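Side-chain contacts in PGRP-Hd - Peptidoglycan recognition protein homologue (Alvinella pompejana, PDB 3EP1), which probably recognises bacterial peptidoglycan as part of the innate immune defence of a heat-tolerant deep-sea worm: residues D68-F71 with D77-Y80; E92-G95 with G100-T103; L151-A156 with A161-L166. All blocks are in the same frame, centred on the assembly; numbering follows the deposited sequence.

Contact 1. Residues D68-F71 with D77-Y80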
# COMPACT_ATOMS: atom_id res chain seq x y z
N ASP A 68 -16.84 20.54 4.77
CA ASP A 68 -17.63 21.67 5.25
C ASP A 68 -18.98 21.24 5.81
O ASP A 68 -19.40 21.70 6.88
CB ASP A 68 -17.87 22.67 4.11
CG ASP A 68 -16.62 23.42 3.72
OD1 ASP A 68 -16.65 24.10 2.67
OD2 ASP A 68 -15.61 23.34 4.46
N ALA A 69 -19.65 20.35 5.09
CA ALA A 69 -20.95 19.83 5.49
C ALA A 69 -20.84 19.05 6.79
O ALA A 69 -21.71 19.13 7.65
CB ALA A 69 -21.52 18.94 4.39
N ASP A 70 -19.75 18.30 6.94
CA ASP A 70 -19.57 17.51 8.14
C ASP A 70 -19.30 18.40 9.35
O ASP A 70 -19.81 18.12 10.44
CB ASP A 70 -18.46 16.49 7.92
CG ASP A 70 -18.83 15.45 6.86
OD1 ASP A 70 -18.02 14.55 6.57
OD2 ASP A 70 -19.94 15.54 6.30
N PHE A 71 -18.52 19.45 9.18
CA PHE A 71 -18.24 20.37 10.28
C PHE A 71 -19.57 20.97 10.74
O PHE A 71 -19.89 20.95 11.93
CB PHE A 71 -17.29 21.50 9.85
CG PHE A 71 -15.84 21.11 9.85
CD1 PHE A 71 -15.29 20.41 10.91
CD2 PHE A 71 -15.02 21.49 8.80
CE1 PHE A 71 -13.93 20.11 10.94
CE2 PHE A 71 -13.66 21.19 8.82
CZ PHE A 71 -13.11 20.50 9.89
N ASP A 77 -14.47 16.37 11.86
CA ASP A 77 -13.79 16.47 10.57
C ASP A 77 -14.63 15.73 9.54
O ASP A 77 -15.70 15.21 9.89
CB ASP A 77 -12.40 15.83 10.69
CG ASP A 77 -11.55 15.97 9.44
OD1 ASP A 77 -11.81 16.86 8.61
OD2 ASP A 77 -10.59 15.18 9.30
N ILE A 78 -14.18 15.69 8.29
CA ILE A 78 -14.91 14.96 7.26
C ILE A 78 -15.11 13.56 7.86
O ILE A 78 -14.22 13.04 8.53
CB ILE A 78 -14.08 14.95 5.93
CG1 ILE A 78 -14.95 14.45 4.77
CG2 ILE A 78 -12.82 14.11 6.09
CD1 ILE A 78 -14.29 14.62 3.42
N LYS A 79 -16.29 12.97 7.65
CA LYS A 79 -16.67 11.67 8.21
C LYS A 79 -15.86 10.42 7.88
O LYS A 79 -15.74 9.51 8.70
CB LYS A 79 -18.12 11.34 7.86
CG LYS A 79 -19.15 12.32 8.37
CD LYS A 79 -20.53 11.91 7.90
CE LYS A 79 -21.57 12.95 8.28
NZ LYS A 79 -22.87 12.67 7.61
N TYR A 80 -15.30 10.37 6.68
CA TYR A 80 -14.58 9.18 6.26
C TYR A 80 -13.06 9.21 6.36
O TYR A 80 -12.44 10.26 6.39
CB TYR A 80 -15.00 8.84 4.84
CG TYR A 80 -16.50 8.91 4.65
CD1 TYR A 80 -17.11 10.08 4.18
CD2 TYR A 80 -17.32 7.83 4.96
CE1 TYR A 80 -18.49 10.16 4.01
CE2 TYR A 80 -18.71 7.90 4.80
CZ TYR A 80 -19.28 9.06 4.32
OH TYR A 80 -20.65 9.13 4.14
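Asp77 meets the last turn of helix 59-72 mainly through its backbone: Asp77 CA lies 3.7 Å from Phe71 CE1, and Asp77 O is 3.6 Å from Asp70 CB. The Phe71 ring and the Asp77 carboxylate run alongside each other, their planes 28° apart. The carboxylate itself is engaged mainly elsewhere, with OD2 in a salt bridge to Arg8 and OD1 taking a hydrogen bond from Gln67, so an acid suits this buried place. Ile78 turns most of its side chain onto Val63 and Leu66, earlier in the helix, but its CG1 still lies 3.6 Å from Asp70 OD1. At Lys79 comes the hydrogen bond of the contact: the backbone N gives a fairly straight bond (161°) of 2.6 Å to Asp70 OD1, on the anti side of the carboxylate and 23° out of its plane. The extended Lys79 chain then crosses the Asp70 carboxylate with its methylenes, Lys79 CG 3.1 Å from Asp70 OD1, while NZ stays 4.3 Å from Asp70 OD2, longer than a salt bridge but probably a favourable attraction. Replacing Asp70 with an alanine would probably leave the Lys79 N-H without its acceptor and the loop freer to drift from the helix. A short helix-to-strand connection, pinned back by an aspartate of the helix, thus leads into strand 82-84 of the amidase-like fold of peptidoglycan recognition proteins.

Contact 2. Residues E92-G95 with G100-T103; sequences EGRG and GQHT
Arg94 lays its guanidinium against the backbone of Gly100, whose CA sits over one face of the group and 3.3 Å from Arg94 NH1; the same CA is 3.6 Å from Arg94 CD. Glycine suits this position, because a CB would run into the His102 ring at CD2. The next residue covers the same group in two ways. Gln101 N lies 3.6 Å above the Arg94 guanidinium plane, off to one side, on the face that Gly100 CA also covers, while the Gln101 side chain swings round to the edge. There Arg94 NH2 gives an almost straight hydrogen bond (173°) to Gln101 OE1, 2.6 Å long. The bond uses a lone pair in the carbonyl plane, and OE1 lies in the plane of the guanidinium, although the two flat groups are turned 65° apart and the side chains cross at about a right angle. Both segments belong to the long connection between strands 90-92 and 110-115, and the sequence EGRG at the end of strand 90-92 matches a stretch familiar from peptidoglycan recognition proteins. An arginine fits here because the chain, extended from CG to NE, carries a group with several N-H donors to several carbonyls at once: NE bonds to Ile78 O, NH1 to Val99 O, and NH2 to Asp77 O as well as to the glutamine. These partners are all neutral oxygens, so the positive charge is probably spread over peptide and amide dipoles. Gln101 OE1 is itself gripped twice, since Asp76 N also donates to it, and this second bond helps fix the rotation of the amide.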
# COMPACT_ATOMS: atom_id res chain seq x y z
N GLU A 92 -7.36 11.28 0.76
CA GLU A 92 -7.20 11.07 2.18
C GLU A 92 -8.22 11.90 2.95
O GLU A 92 -8.33 13.10 2.75
CB GLU A 92 -5.78 11.45 2.62
CG GLU A 92 -5.63 11.42 4.14
CD GLU A 92 -4.31 11.95 4.63
OE1 GLU A 92 -3.68 12.76 3.93
OE2 GLU A 92 -3.92 11.55 5.75
N GLY A 93 -8.98 11.23 3.81
CA GLY A 93 -9.94 11.93 4.64
C GLY A 93 -9.23 12.04 5.97
O GLY A 93 -8.23 12.73 6.08
N ARG A 94 -9.73 11.33 6.97
CA ARG A 94 -9.08 11.36 8.27
C ARG A 94 -7.80 10.53 8.18
O ARG A 94 -6.90 10.70 8.99
CB ARG A 94 -10.00 10.78 9.36
CG ARG A 94 -11.31 11.51 9.48
CD ARG A 94 -12.06 11.19 10.75
NE ARG A 94 -13.30 11.94 10.80
CZ ARG A 94 -14.08 12.08 11.86
NH1 ARG A 94 -13.75 11.49 13.00
NH2 ARG A 94 -15.17 12.82 11.79
N GLY A 95 -7.74 9.64 7.19
CA GLY A 95 -6.55 8.81 7.01
C GLY A 95 -6.48 7.56 7.86
O GLY A 95 -7.42 7.22 8.58
N GLY A 100 -13.18 7.55 12.66
CA GLY A 100 -14.06 8.41 11.89
C GLY A 100 -15.42 8.51 12.54
O GLY A 100 -15.61 8.08 13.68
N GLN A 101 -16.37 9.10 11.81
CA GLN A 101 -17.75 9.24 12.28
C GLN A 101 -18.64 8.96 11.07
O GLN A 101 -19.36 9.84 10.58
CB GLN A 101 -17.98 10.66 12.84
CG GLN A 101 -17.25 10.89 14.16
CD GLN A 101 -17.22 12.35 14.60
OE1 GLN A 101 -16.55 13.18 13.98
NE2 GLN A 101 -17.94 12.65 15.67
N HIS A 102 -18.58 7.72 10.59
CA HIS A 102 -19.31 7.27 9.41
C HIS A 102 -20.35 6.17 9.65
O HIS A 102 -21.35 6.08 8.95
CB HIS A 102 -18.30 6.79 8.37
CG HIS A 102 -17.23 5.91 8.94
ND1 HIS A 102 -17.43 4.59 9.24
CD2 HIS A 102 -15.96 6.20 9.33
CE1 HIS A 102 -16.34 4.08 9.78
NE2 HIS A 102 -15.43 5.04 9.85
N THR A 103 -20.10 5.31 10.64
CA THR A 103 -21.05 4.24 10.93
C THR A 103 -21.32 4.22 12.43
O THR A 103 -20.57 3.63 13.21
CB THR A 103 -20.52 2.88 10.46
OG1 THR A 103 -19.40 2.50 11.28
CG2 THR A 103 -20.06 2.95 9.03

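Contact 3. Residues L151-A156 with A161-L166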
# COMPACT_ATOMS: atom_id res chain seq x y z
N LEU A 151 -15.30 -6.33 4.04
CA LEU A 151 -15.86 -5.14 3.42
C LEU A 151 -17.37 -5.22 3.68
O LEU A 151 -18.07 -6.04 3.07
CB LEU A 151 -15.57 -5.17 1.92
CG LEU A 151 -15.90 -3.91 1.11
CD1 LEU A 151 -15.09 -2.75 1.63
CD2 LEU A 151 -15.58 -4.16 -0.35
N ARG A 152 -17.85 -4.38 4.59
CA ARG A 152 -19.25 -4.37 4.98
C ARG A 152 -20.08 -3.21 4.39
O ARG A 152 -19.61 -2.08 4.33
CB ARG A 152 -19.37 -4.29 6.50
CG ARG A 152 -18.72 -5.42 7.27
CD ARG A 152 -18.95 -5.20 8.77
NE ARG A 152 -18.61 -6.34 9.61
CZ ARG A 152 -19.09 -7.57 9.43
NH1 ARG A 152 -19.93 -7.81 8.43
NH2 ARG A 152 -18.74 -8.55 10.25
N THR A 153 -21.31 -3.51 3.99
CA THR A 153 -22.23 -2.51 3.46
C THR A 153 -23.64 -3.08 3.24
O THR A 153 -23.89 -4.26 3.46
CB THR A 153 -21.73 -1.90 2.13
OG1 THR A 153 -22.46 -0.71 1.84
CG2 THR A 153 -21.91 -2.88 0.97
N THR A 154 -24.56 -2.21 2.81
CA THR A 154 -25.94 -2.56 2.53
C THR A 154 -26.40 -1.66 1.38
O THR A 154 -25.72 -0.69 1.05
CB THR A 154 -26.88 -2.32 3.74
OG1 THR A 154 -26.90 -0.93 4.07
CG2 THR A 154 -26.42 -3.10 4.95
N PRO A 155 -27.55 -1.96 0.75
CA PRO A 155 -28.00 -1.10 -0.34
C PRO A 155 -28.25 0.33 0.09
O PRO A 155 -28.09 1.27 -0.70
CB PRO A 155 -29.27 -1.80 -0.83
CG PRO A 155 -29.76 -2.53 0.38
CD PRO A 155 -28.48 -3.09 0.96
N ALA A 156 -28.64 0.51 1.35
CA ALA A 156 -28.92 1.83 1.89
C ALA A 156 -27.65 2.65 2.08
O ALA A 156 -27.65 3.87 1.90
CB ALA A 156 -29.64 1.71 3.22
N ALA A 161 -26.91 -1.27 -6.51
CA ALA A 161 -25.97 -1.75 -7.51
C ALA A 161 -24.63 -2.16 -6.89
O ALA A 161 -24.06 -3.17 -7.27
CB ALA A 161 -25.76 -0.70 -8.60
N PHE A 162 -24.14 -1.38 -5.94
CA PHE A 162 -22.86 -1.72 -5.32
C PHE A 162 -22.97 -2.96 -4.46
O PHE A 162 -22.12 -3.84 -4.50
CB PHE A 162 -22.34 -0.57 -4.46
CG PHE A 162 -20.85 -0.46 -4.45
CD1 PHE A 162 -20.05 -1.59 -4.26
CD2 PHE A 162 -20.23 0.77 -4.67
CE1 PHE A 162 -18.67 -1.49 -4.29
CE2 PHE A 162 -18.84 0.88 -4.69
CZ PHE A 162 -18.06 -0.25 -4.51
N TYR A 163 -24.03 -3.02 -3.66
CA TYR A 163 -24.29 -4.15 -2.77
C TYR A 163 -24.45 -5.45 -3.56
O TYR A 163 -23.89 -6.48 -3.18
CB TYR A 163 -25.56 -3.88 -1.97
CG TYR A 163 -25.96 -5.01 -1.05
CD1 TYR A 163 -25.37 -5.16 0.20
CD2 TYR A 163 -26.93 -5.93 -1.44
CE1 TYR A 163 -25.74 -6.19 1.05
CE2 TYR A 163 -27.30 -6.97 -0.61
CZ TYR A 163 -26.71 -7.10 0.64
OH TYR A 163 -27.09 -8.13 1.48
N ASP A 164 -25.21 -5.40 -4.64
CA ASP A 164 -25.45 -6.58 -5.47
C ASP A 164 -24.15 -7.20 -5.97
O ASP A 164 -23.99 -8.41 -5.95
CB ASP A 164 -26.30 -6.21 -6.69
CG ASP A 164 -27.76 -5.99 -6.34
OD1 ASP A 164 -28.49 -5.46 -7.20
OD2 ASP A 164 -28.17 -6.36 -5.22
N MET A 165 -23.24 -6.34 -6.40
CA MET A 165 -21.95 -6.76 -6.94
C MET A 165 -21.00 -7.44 -5.95
O MET A 165 -20.34 -8.42 -6.29
CB MET A 165 -21.24 -5.56 -7.55
CG MET A 165 -19.88 -5.89 -8.09
SD MET A 165 -19.05 -4.43 -8.65
CE MET A 165 -18.17 -3.98 -7.13
N LEU A 166 -20.91 -6.90 -4.74
CA LEU A 166 -20.03 -7.49 -3.73
C LEU A 166 -20.66 -8.79 -3.23
O LEU A 166 -19.97 -9.76 -2.93
CB LEU A 166 -19.84 -6.54 -2.55
CG LEU A 166 -19.27 -5.18 -2.91
CD1 LEU A 166 -19.29 -4.30 -1.68
CD2 LEU A 166 -17.85 -5.35 -3.44
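This is a largely apolar contact near the surface, in which the edge strand 149-152 and the turn after it pack against helix 160-167 at the C-terminal end of the chain. At the strand end, Leu151 and Leu166 cross at about a right angle, Leu151 CD2 meeting Leu166 CD1 at 3.9 Å. Leu166 CD1 also receives the methyl of Thr153, with CG2 4.0 Å away. The torsion of Thr153 sorts its two branches: OG1 stands anti to the backbone N (chi1 -165°) and bonds to Ser158 OG and Leu31 O, while CG2 is left to face the leucine. A threonine therefore serves both the polar and the apolar side of the turn. One helical turn before Leu166, Tyr163 carries the other half of the contact. The ring reaches out to the turn because CG points opposite the backbone N (chi1 178°), and it lies alongside Pro155. Pro155 CD sits over one face of the Tyr163 ring, 3.8 Å from the centroid and 15° off the normal, a CH-pi contact that suits a CH group polarised by the adjoining ring nitrogen. Thr153 O approaches the ring at its edge, 3.6 Å from Tyr163 CE1, and Thr154 CA comes to 3.5 Å from Tyr163 CD1. Beyond the leucine, Leu172 covers Leu166 in the segment closed by the Cys169-Cys173 disulfide. The turn itself shows a classic helix start: Thr154 holds the N-cap position, its OG1 weakly bonded to Met157 N, and Pro155 takes the first helical position, where a missing N-H costs nothing, at the head of the short helix 155-158.

Overall arrangement
Contacts 1 and 2 adjoin, with centres 8 Å apart, whereas contact 3 lies about 23 and 19 Å from them, centre to centre, and touches neither. The first two meet at the loop 77-80: contact 1 ties it to helix 59-72, and Arg94 of contact 2 holds it from the connection after strand 90-92. Contact 1 is buried, contact 2 partly so, and contact 3 is nearer the surface. Their chemistry follows their place. Where irregular loops bring backbone N-H and C=O groups together, a carboxylate, a guanidinium and an amide bond to them, while strand 149-152 and helix 160-167 meet through leucines, a threonine methyl and a proline on a tyrosine face.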